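Local coordinates for protein ureidoglycolate hydrolase (PDB 4PXE) that hydrolyses (S)-ureidoglycolate to glyoxylate, ammonium and carbon dioxide in the last step of plant purine breakdown, using two manganese ions in each subunit of a homodimer, at residues S28-A33 / V48-Y53; N22-L27 / S99-G104; I355-E360 / L424-L429. One frame throughout, in Å; residues are numbered along the deposited sequence. Where two conformers were deposited one is given.

Contact 1. Residues S28-A33 / V48-Y53; sequences SSFSDA and VSARRY
The phenyl ring of F30 lies on one turn of helix 45-60, where S49, A50 and Y53 receive it in different ways. S49 approaches over a face: its CB sits 3.9 Å from the centroid of the F30 ring and 30° off the ring normal, which is a CH-pi contact. A50 N lies over the same face, and A50 CA comes within 3.9 Å of F30 CD2, while A50 CB packs more loosely against the same carbon. Farther along the ring, F30 CE2 meets Y53 CB at 3.9 Å. Here the tyrosine ring leaves its helix with CG anti to the backbone N (chi1 -177°), which carries it across the end of the phenylalanine, the two side chains crossing at about a right angle. The two rings are turned obliquely, planes at 63° and centroids 6.0 Å apart. The second face of F30 lies under S29 OG, about 4.0 Å above the plane, and that hydroxyl is hydrogen-bonded to E26 O.

F30 occurs just after helix 17-28, at the centre of an inverse gamma turn that directs the chain toward strand 38-40. Beyond it, S31 OG donates to A33 O (2.7 Å), in the carbonyl plane and on a lone pair; T39 N is a further partner of this hydroxyl. The polar end of Y53 is occupied as well, its OH being bonded to E26, while F30 O is bonded to R40. Between the two segments themselves the chemistry is thus purely one of carbon surfaces and a CH-pi contact, which suggests that the fit of carbon surfaces, more than polar bonding, sets how the turn rests on the helix, while hydrogen bonds to neighbouring elements hold the backbone that carries the ring.

Contact 2. Residues N22-L27 / S99-G104; sequences NQIDEL and SGKYDG. With MN (manganese (II) ion), chain C; MN (manganese (II) ion), chain D.
K101 NZ reaches D25 OD1 at 2.8 Å in a hydrogen-bonded salt bridge, a charged link between residues 22-27 and the loop 99-104. The ammonium comes in on the syn side of the carboxylate oxygen but 35° out of its plane. D25 leaves its helix heading away from the loop, and only its carboxylate turns back; the lysine chain bends at chi3 (-61°), which steers its ammonium to the carboxylate. Beside this pair, I24 CG2 rests over one face of the Y102 ring, 3.9 Å from CE1, and also touches K101 CB at 4.0 Å. A water joins the two backbones, donating to I24 O and to K101 O, each at 2.8 Å, and so bridges the helix and the loop through their carbonyls.

The next shell ties the loop down from other directions. E406 OE1 accepts the backbone N-H groups of both Y102 and D103, and I24 also packs on V105 and V106 of the helix that follows the loop. D103, two residues beyond K101, points its carboxylate at the metals, with CG anti to the backbone N (chi1 179°): OD1 binds one manganese and OD2 the other, each at 2.2 Å. H92 and H208 complete the protein ligands of the first ion, E138 and H402 those of the second, and one water lies between the ions, bound to both. An aspartate bridging two metal ions, with histidine and glutamate ligands around it, is characteristic of the dinuclear centre of the peptidase M20 family; here H208 supplies a ligand that is acidic in many M20 peptidases.

Contact 3. Residues I355-E360 / L424-L429; sequences IKKMAE and LAKLSL
This is a helix-to-helix contact on the outside of the fold, made mostly by the aliphatic parts of two lysines where helix 352-364 passes the C-terminal end of helix 410-429. The nearest CA atoms across the contact are those of K357 and K426, 7.2 Å apart. Both helices lie against strands: I355 and M358 pack on strand 222-239, and L427 on strand 201-209.

K357 carries one side of the contact. Its chain is bent at chi2 (-75°), which turns the methylenes toward the other helix. K357 CD then lies 3.7 Å from K426 CB, and K357 CG is 3.7 Å from L427 CD2. The leucine is the buried member of the group; its side chain and that of K357 run past each other in opposite directions, so that the methyl meets the lysine near its base, at CG. The stem of K426 lies across that of K357, and their CD atoms come within 4.1 Å.

The charged ends diverge. K357 NZ and K426 NZ stand 6.0 Å apart, and each looks to an acid beyond the two segments: K426 forms a salt bridge with E364, whereas K357 has a long, weak ion pair with D430. E360, one turn after K356, also points toward the other helix, and its OE2 receives K356 NZ at 2.6 Å through the syn lone pair. A water accepts from K426 NZ at 3.2 Å and lies next to E360 OE1, although the latter approach is too short to be relied on. The direct contacts between the helices are thus all between carbons, and the acids around the two ammonium groups would probably offset the mutual repulsion of these like charges.

Contacts 1 and 2 are neighbours, with centres about 10 Å apart, and both belong to the packing around helix 17-28: Y53 packs on L27, and S28 CB lies on K101. Contact 3 stands apart, its nearest atoms about 14 Å from contact 2 and about 18 Å from contact 1. None is wholly buried, but contact 2 comes nearest the catalytic interior and mixes a salt bridge, a shared water and metal ligation. Contact 1, with the side chain of A50 about 10 Å from that of H92, relies on an aromatic ring. At the periphery, contact 3 uses lysine methylenes, with the charges paired to acids beyond its segments.

Contact 1. Residues S28-A33 / V48-Y53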
loop_
_atom_site.group_PDB
_atom_site.type_symbol
_atom_site.label_atom_id
_atom_site.label_comp_id
_atom_site.label_asym_id
_atom_site.label_seq_id
_atom_site.Cartn_x
_atom_site.Cartn_y
_atom_site.Cartn_z
ATOM N N SER A 28 19.958 -1.856 -17.358
ATOM C CA SER A 28 19.002 -2.509 -16.472
ATOM C C SER A 28 19.522 -2.666 -15.044
ATOM O O SER A 28 18.737 -2.923 -14.124
ATOM C CB SER A 28 18.583 -3.874 -17.034
ATOM O OG SER A 28 19.572 -4.867 -16.805
ATOM N N SER A 29 20.835 -2.514 -14.858
ATOM C CA SER A 29 21.407 -2.604 -13.513
ATOM C C SER A 29 21.045 -1.400 -12.644
ATOM O O SER A 29 21.132 -1.479 -11.422
ATOM C CB SER A 29 22.928 -2.764 -13.580
ATOM O OG SER A 29 23.558 -1.553 -13.946
ATOM N N PHE A 30 20.649 -0.293 -13.274
ATOM C CA PHE A 30 20.225 0.899 -12.537
ATOM C C PHE A 30 18.756 0.749 -12.162
ATOM O O PHE A 30 17.867 1.271 -12.829
ATOM C CB PHE A 30 20.461 2.170 -13.353
ATOM C CG PHE A 30 21.881 2.329 -13.827
ATOM C CD1 PHE A 30 22.928 2.368 -12.920
ATOM C CD2 PHE A 30 22.165 2.430 -15.176
ATOM C CE1 PHE A 30 24.237 2.515 -13.356
ATOM C CE2 PHE A 30 23.464 2.579 -15.616
ATOM C CZ PHE A 30 24.504 2.615 -14.703
ATOM N N SER A 31 18.519 0.032 -11.076
ATOM C CA SER A 31 17.181 -0.435 -10.749
ATOM C C SER A 31 16.976 -0.546 -9.252
ATOM O O SER A 31 17.878 -0.984 -8.531
ATOM C CB SER A 31 16.971 -1.813 -11.378
ATOM O OG SER A 31 15.718 -2.354 -11.022
ATOM N N ASP A 32 15.778 -0.191 -8.801
ATOM C CA ASP A 32 15.401 -0.392 -7.404
ATOM C C ASP A 32 14.758 -1.759 -7.152
ATOM O O ASP A 32 14.459 -2.107 -6.010
ATOM C CB ASP A 32 14.492 0.739 -6.919
ATOM C CG ASP A 32 15.269 1.997 -6.579
ATOM O OD1 ASP A 32 16.387 1.878 -6.029
ATOM O OD2 ASP A 32 14.770 3.103 -6.871
ATOM N N ALA A 33 14.546 -2.522 -8.219
ATOM C CA ALA A 33 14.075 -3.900 -8.116
ATOM C C ALA A 33 15.205 -4.847 -8.510
ATOM O O ALA A 33 16.011 -4.525 -9.376
ATOM C CB ALA A 33 12.870 -4.117 -9.022
ATOM N N VAL A 48 19.080 9.091 -12.187
ATOM C CA VAL A 48 20.254 9.926 -12.409
ATOM C C VAL A 48 21.423 9.109 -12.989
ATOM O O VAL A 48 22.091 9.551 -13.927
ATOM C CB VAL A 48 20.669 10.680 -11.113
ATOM C CG1 VAL A 48 22.014 11.396 -11.311
ATOM C CG2 VAL A 48 19.590 11.675 -10.710
ATOM N N SER A 49 21.650 7.913 -12.452
ATOM C CA SER A 49 22.690 7.022 -12.975
ATOM C C SER A 49 22.443 6.642 -14.438
ATOM O O SER A 49 23.369 6.624 -15.256
ATOM C CB SER A 49 22.795 5.759 -12.122
ATOM O OG SER A 49 23.262 6.071 -10.824
ATOM N N ALA A 50 21.192 6.352 -14.766
ATOM C CA ALA A 50 20.829 5.996 -16.135
ATOM C C ALA A 50 20.966 7.182 -17.094
ATOM O O ALA A 50 21.432 7.011 -18.225
ATOM C CB ALA A 50 19.420 5.432 -16.177
ATOM N N ARG A 51 20.570 8.381 -16.651
ATOM C CA ARG A 51 20.773 9.594 -17.461
ATOM C C ARG A 51 22.249 9.784 -17.798
ATOM O O ARG A 51 22.598 10.111 -18.930
ATOM C CB ARG A 51 20.287 10.842 -16.710
ATOM C CG ARG A 51 18.785 10.924 -16.469
ATOM C CD ARG A 51 18.445 12.107 -15.547
ATOM N NE ARG A 51 17.016 12.089 -15.264
ATOM C CZ ARG A 51 16.103 12.764 -15.948
ATOM N NH1 ARG A 51 16.460 13.577 -16.928
ATOM N NH2 ARG A 51 14.824 12.623 -15.641
ATOM N N ARG A 52 23.102 9.590 -16.797
ATOM C CA ARG A 52 24.537 9.771 -16.983
ATOM C C ARG A 52 25.093 8.754 -17.976
ATOM O O ARG A 52 25.922 9.094 -18.819
ATOM C CB ARG A 52 25.261 9.697 -15.637
ATOM C CG ARG A 52 24.885 10.841 -14.693
ATOM C CD ARG A 52 25.435 10.633 -13.292
ATOM N NE ARG A 52 26.883 10.450 -13.278
ATOM C CZ ARG A 52 27.763 11.442 -13.172
ATOM N NH1 ARG A 52 27.341 12.695 -13.077
ATOM N NH2 ARG A 52 29.063 11.181 -13.165
ATOM N N TYR A 53 24.614 7.514 -17.885
ATOM C CA TYR A 53 25.041 6.452 -18.787
ATOM C C TYR A 53 24.691 6.822 -20.226
ATOM O O TYR A 53 25.525 6.717 -21.122
ATOM C CB TYR A 53 24.371 5.134 -18.377
ATOM C CG TYR A 53 24.777 3.924 -19.187
ATOM C CD1 TYR A 53 24.136 3.624 -20.382
ATOM C CD2 TYR A 53 25.778 3.069 -18.750
ATOM C CE1 TYR A 53 24.493 2.505 -21.127
ATOM C CE2 TYR A 53 26.142 1.949 -19.488
ATOM C CZ TYR A 53 25.490 1.678 -20.676
ATOM O OH TYR A 53 25.842 0.570 -21.414
#

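Contact 2. Residues N22-L27 / S99-G104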
loop_
_atom_site.group_PDB
_atom_site.type_symbol
_atom_site.label_atom_id
_atom_site.label_comp_id
_atom_site.label_asym_id
_atom_site.label_seq_id
_atom_site.Cartn_x
_atom_site.Cartn_y
_atom_site.Cartn_z
ATOM N N ASN A 22 24.373 -5.671 -24.792
ATOM C CA ASN A 22 25.172 -5.418 -23.603
ATOM C C ASN A 22 24.788 -4.090 -22.950
ATOM O O ASN A 22 24.746 -3.992 -21.725
ATOM C CB ASN A 22 26.668 -5.460 -23.930
ATOM C CG ASN A 22 27.144 -6.851 -24.313
ATOM O OD1 ASN A 22 26.454 -7.846 -24.078
ATOM N ND2 ASN A 22 28.333 -6.927 -24.900
ATOM N N GLN A 23 24.494 -3.077 -23.768
ATOM C CA GLN A 23 24.057 -1.783 -23.234
ATOM C C GLN A 23 22.688 -1.874 -22.557
ATOM O O GLN A 23 22.465 -1.271 -21.506
ATOM C CB GLN A 23 24.060 -0.723 -24.329
ATOM C CG GLN A 23 25.471 -0.406 -24.813
ATOM C CD GLN A 23 25.502 0.551 -25.988
ATOM O OE1 GLN A 23 24.522 0.695 -26.724
ATOM N NE2 GLN A 23 26.635 1.208 -26.175
ATOM N N ILE A 24 21.783 -2.651 -23.150
ATOM C CA ILE A 24 20.474 -2.900 -22.554
ATOM C C ILE A 24 20.652 -3.530 -21.176
ATOM O O ILE A 24 20.029 -3.117 -20.203
ATOM C CB ILE A 24 19.606 -3.814 -23.464
ATOM C CG1 ILE A 24 19.165 -3.057 -24.723
ATOM C CG2 ILE A 24 18.392 -4.356 -22.716
ATOM C CD1 ILE A 24 17.872 -2.288 -24.554
ATOM N N ASP A 25 21.540 -4.511 -21.091
ATOM C CA ASP A 25 21.780 -5.199 -19.826
ATOM C C ASP A 25 22.442 -4.277 -18.805
ATOM O O ASP A 25 22.044 -4.262 -17.640
ATOM C CB ASP A 25 22.643 -6.444 -20.055
ATOM C CG ASP A 25 21.936 -7.498 -20.877
ATOM O OD1 ASP A 25 20.690 -7.478 -20.922
ATOM O OD2 ASP A 25 22.635 -8.343 -21.472
ATOM N N GLU A 26 23.445 -3.516 -19.229
ATOM C CA GLU A 26 24.087 -2.568 -18.323
ATOM C C GLU A 26 23.102 -1.539 -17.779
ATOM O O GLU A 26 23.074 -1.276 -16.570
ATOM C CB GLU A 26 25.285 -1.890 -18.994
ATOM C CG GLU A 26 26.452 -2.851 -19.194
ATOM C CD GLU A 26 27.678 -2.204 -19.805
ATOM O OE1 GLU A 26 27.607 -1.033 -20.234
ATOM O OE2 GLU A 26 28.729 -2.885 -19.864
ATOM N N LEU A 27 22.275 -0.975 -18.652
ATOM C CA LEU A 27 21.299 0.009 -18.190
ATOM C C LEU A 27 20.310 -0.587 -17.177
ATOM O O LEU A 27 19.885 0.085 -16.235
ATOM C CB LEU A 27 20.557 0.647 -19.365
ATOM C CG LEU A 27 19.903 1.988 -19.025
ATOM C CD1 LEU A 27 20.958 3.077 -18.853
ATOM C CD2 LEU A 27 18.895 2.390 -20.077
ATOM N N SER A 99 9.093 -3.953 -13.895
ATOM C CA SER A 99 8.863 -4.046 -15.330
ATOM C C SER A 99 10.095 -4.612 -16.045
ATOM O O SER A 99 10.981 -5.191 -15.405
ATOM C CB SER A 99 8.443 -2.692 -15.891
ATOM O OG SER A 99 9.428 -1.695 -15.658
ATOM N N GLY A 100 10.142 -4.463 -17.368
ATOM C CA GLY A 100 11.185 -5.070 -18.182
ATOM C C GLY A 100 12.308 -4.112 -18.544
ATOM O O GLY A 100 12.335 -2.973 -18.072
ATOM N N LYS A 101 13.212 -4.577 -19.410
ATOM C CA LYS A 101 14.439 -3.865 -19.766
ATOM C C LYS A 101 14.382 -3.193 -21.146
ATOM O O LYS A 101 15.333 -2.525 -21.546
ATOM C CB LYS A 101 15.637 -4.834 -19.793
ATOM C CG LYS A 101 15.792 -5.749 -18.585
ATOM C CD LYS A 101 17.085 -6.582 -18.670
ATOM C CE LYS A 101 17.149 -7.503 -19.880
ATOM N NZ LYS A 101 18.313 -8.463 -19.762
ATOM N N TYR A 102 13.283 -3.382 -21.871
ATOM C CA TYR A 102 13.215 -3.003 -23.293
ATOM C C TYR A 102 12.276 -1.831 -23.585
ATOM O O TYR A 102 12.526 -1.042 -24.505
ATOM C CB TYR A 102 12.837 -4.228 -24.155
ATOM C CG TYR A 102 13.842 -5.354 -24.060
ATOM C CD1 TYR A 102 14.904 -5.440 -24.958
ATOM C CD2 TYR A 102 13.732 -6.323 -23.065
ATOM C CE1 TYR A 102 15.838 -6.458 -24.860
ATOM C CE2 TYR A 102 14.657 -7.343 -22.963
ATOM C CZ TYR A 102 15.705 -7.403 -23.868
ATOM O OH TYR A 102 16.640 -8.420 -23.769
ATOM N N ASP A 103 11.214 -1.717 -22.794
ATOM C CA ASP A 103 10.261 -0.620 -22.938
ATOM C C ASP A 103 10.987 0.720 -22.833
ATOM O O ASP A 103 11.690 0.975 -21.860
ATOM C CB ASP A 103 9.203 -0.768 -21.845
ATOM C CG ASP A 103 8.182 0.321 -21.869
ATOM O OD1 ASP A 103 8.011 0.985 -22.897
ATOM O OD2 ASP A 103 7.522 0.509 -20.837
ATOM N N GLY A 104 10.852 1.555 -23.861
ATOM C CA GLY A 104 11.536 2.846 -23.903
ATOM C C GLY A 104 13.020 2.776 -24.243
ATOM O O GLY A 104 13.517 3.473 -25.145
HETATM MN MN MN C . 7.366 2.961 -23.591
HETATM MN MN MN D . 5.632 1.609 -20.514
HETATM O O HOH W 1 17.645 -1.639 -20.191
HETATM O O HOH W 2 6.710 4.749 -24.750
HETATM O O HOH W 3 6.165 3.275 -21.750
HETATM O O HOH W 4 5.059 2.319 -24.229
HETATM O O HOH W 5 4.533 1.021 -21.853
#

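Contact 3. Residues I355-E360 / L424-L429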
loop_
_atom_site.group_PDB
_atom_site.type_symbol
_atom_site.label_atom_id
_atom_site.label_comp_id
_atom_site.label_asym_id
_atom_site.label_seq_id
_atom_site.Cartn_x
_atom_site.Cartn_y
_atom_site.Cartn_z
ATOM N N ILE A 355 5.141 7.678 -42.579
ATOM C CA ILE A 355 4.757 6.291 -42.814
ATOM C C ILE A 355 5.348 5.779 -44.117
ATOM O O ILE A 355 5.911 4.691 -44.176
ATOM C CB ILE A 355 3.221 6.160 -42.891
ATOM C CG1 ILE A 355 2.615 6.343 -41.495
ATOM C CG2 ILE A 355 2.823 4.825 -43.518
ATOM C CD1 ILE A 355 1.105 6.492 -41.500
ATOM N N LYS A 356 5.218 6.588 -45.161
ATOM C CA LYS A 356 5.722 6.240 -46.476
ATOM C C LYS A 356 7.218 5.949 -46.431
ATOM O O LYS A 356 7.665 4.924 -46.952
ATOM C CB LYS A 356 5.433 7.386 -47.446
ATOM C CG LYS A 356 5.930 7.162 -48.863
ATOM C CD LYS A 356 5.617 8.397 -49.707
ATOM C CE LYS A 356 5.987 8.210 -51.168
ATOM N NZ LYS A 356 7.453 8.220 -51.385
ATOM N N LYS A 357 7.986 6.840 -45.808
ATOM C CA LYS A 357 9.442 6.695 -45.745
ATOM C C LYS A 357 9.836 5.457 -44.939
ATOM O O LYS A 357 10.761 4.731 -45.308
ATOM C CB LYS A 357 10.098 7.923 -45.109
ATOM C CG LYS A 357 10.167 9.164 -45.974
ATOM C CD LYS A 357 11.232 9.064 -47.049
ATOM C CE LYS A 357 11.431 10.415 -47.707
ATOM N NZ LYS A 357 11.930 10.266 -49.092
ATOM N N MET A 358 9.137 5.224 -43.833
ATOM C CA MET A 358 9.408 4.054 -43.002
ATOM C C MET A 358 9.156 2.743 -43.751
ATOM O O MET A 358 9.963 1.806 -43.680
ATOM C CB MET A 358 8.565 4.098 -41.722
ATOM C CG MET A 358 8.969 5.158 -40.702
ATOM S SD MET A 358 7.937 5.003 -39.232
ATOM C CE MET A 358 7.616 3.312 -39.419
ATOM N N ALA A 359 8.035 2.665 -44.458
ATOM C CA ALA A 359 7.719 1.478 -45.241
ATOM C C ALA A 359 8.738 1.256 -46.361
ATOM O O ALA A 359 9.156 0.122 -46.613
ATOM C CB ALA A 359 6.308 1.558 -45.795
ATOM N N GLU A 360 9.148 2.343 -47.010
ATOM C CA GLU A 360 10.181 2.278 -48.042
ATOM C C GLU A 360 11.497 1.783 -47.470
ATOM O O GLU A 360 12.163 0.946 -48.081
ATOM C CB GLU A 360 10.366 3.636 -48.727
ATOM C CG GLU A 360 9.209 3.980 -49.654
ATOM C CD GLU A 360 9.193 5.430 -50.112
ATOM O OE1 GLU A 360 10.065 6.226 -49.694
ATOM O OE2 GLU A 360 8.278 5.764 -50.896
ATOM N N LEU A 424 15.765 7.984 -40.894
ATOM C CA LEU A 424 16.394 9.251 -40.501
ATOM C C LEU A 424 17.162 9.845 -41.676
ATOM O O LEU A 424 17.085 11.050 -41.926
ATOM C CB LEU A 424 17.366 9.036 -39.338
ATOM C CG LEU A 424 16.764 8.797 -37.953
ATOM C CD1 LEU A 424 17.862 8.365 -36.998
ATOM C CD2 LEU A 424 16.052 10.043 -37.435
ATOM N N ALA A 425 17.924 8.995 -42.355
ATOM C CA ALA A 425 18.761 9.416 -43.475
ATOM C C ALA A 425 17.895 9.969 -44.595
ATOM O O ALA A 425 18.185 11.042 -45.148
ATOM C CB ALA A 425 19.588 8.239 -43.974
ATOM N N LYS A 426 16.837 9.238 -44.942
ATOM C CA LYS A 426 15.941 9.669 -46.012
ATOM C C LYS A 426 15.290 11.007 -45.685
ATOM O O LYS A 426 15.225 11.905 -46.529
ATOM C CB LYS A 426 14.875 8.612 -46.297
ATOM C CG LYS A 426 15.411 7.332 -46.907
ATOM C CD LYS A 426 14.295 6.309 -47.087
ATOM C CE LYS A 426 14.811 5.049 -47.773
ATOM N NZ LYS A 426 15.387 5.324 -49.122
ATOM N N LEU A 427 14.810 11.151 -44.460
ATOM C CA LEU A 427 14.175 12.394 -44.046
ATOM C C LEU A 427 15.168 13.556 -43.989
ATOM O O LEU A 427 14.818 14.690 -44.320
ATOM C CB LEU A 427 13.471 12.205 -42.704
ATOM C CG LEU A 427 12.256 11.283 -42.798
ATOM C CD1 LEU A 427 11.727 10.939 -41.412
ATOM C CD2 LEU A 427 11.161 11.927 -43.647
ATOM N N SER A 428 16.398 13.276 -43.567
ATOM C CA SER A 428 17.430 14.310 -43.478
ATOM C C SER A 428 17.693 14.959 -44.838
ATOM O O SER A 428 17.963 16.158 -44.920
ATOM C CB SER A 428 18.731 13.742 -42.905
ATOM O OG SER A 428 19.782 14.707 -42.950
ATOM N N LEU A 429 17.583 14.169 -45.899
ATOM C CA LEU A 429 17.886 14.658 -47.243
ATOM C C LEU A 429 16.665 15.230 -47.971
ATOM O O LEU A 429 16.804 15.815 -49.051
ATOM C CB LEU A 429 18.525 13.538 -48.071
ATOM C CG LEU A 429 19.806 12.916 -47.507
ATOM C CD1 LEU A 429 20.412 11.929 -48.501
ATOM C CD2 LEU A 429 20.826 13.981 -47.114
HETATM O O HOH W 6 12.453 6.096 -50.160
#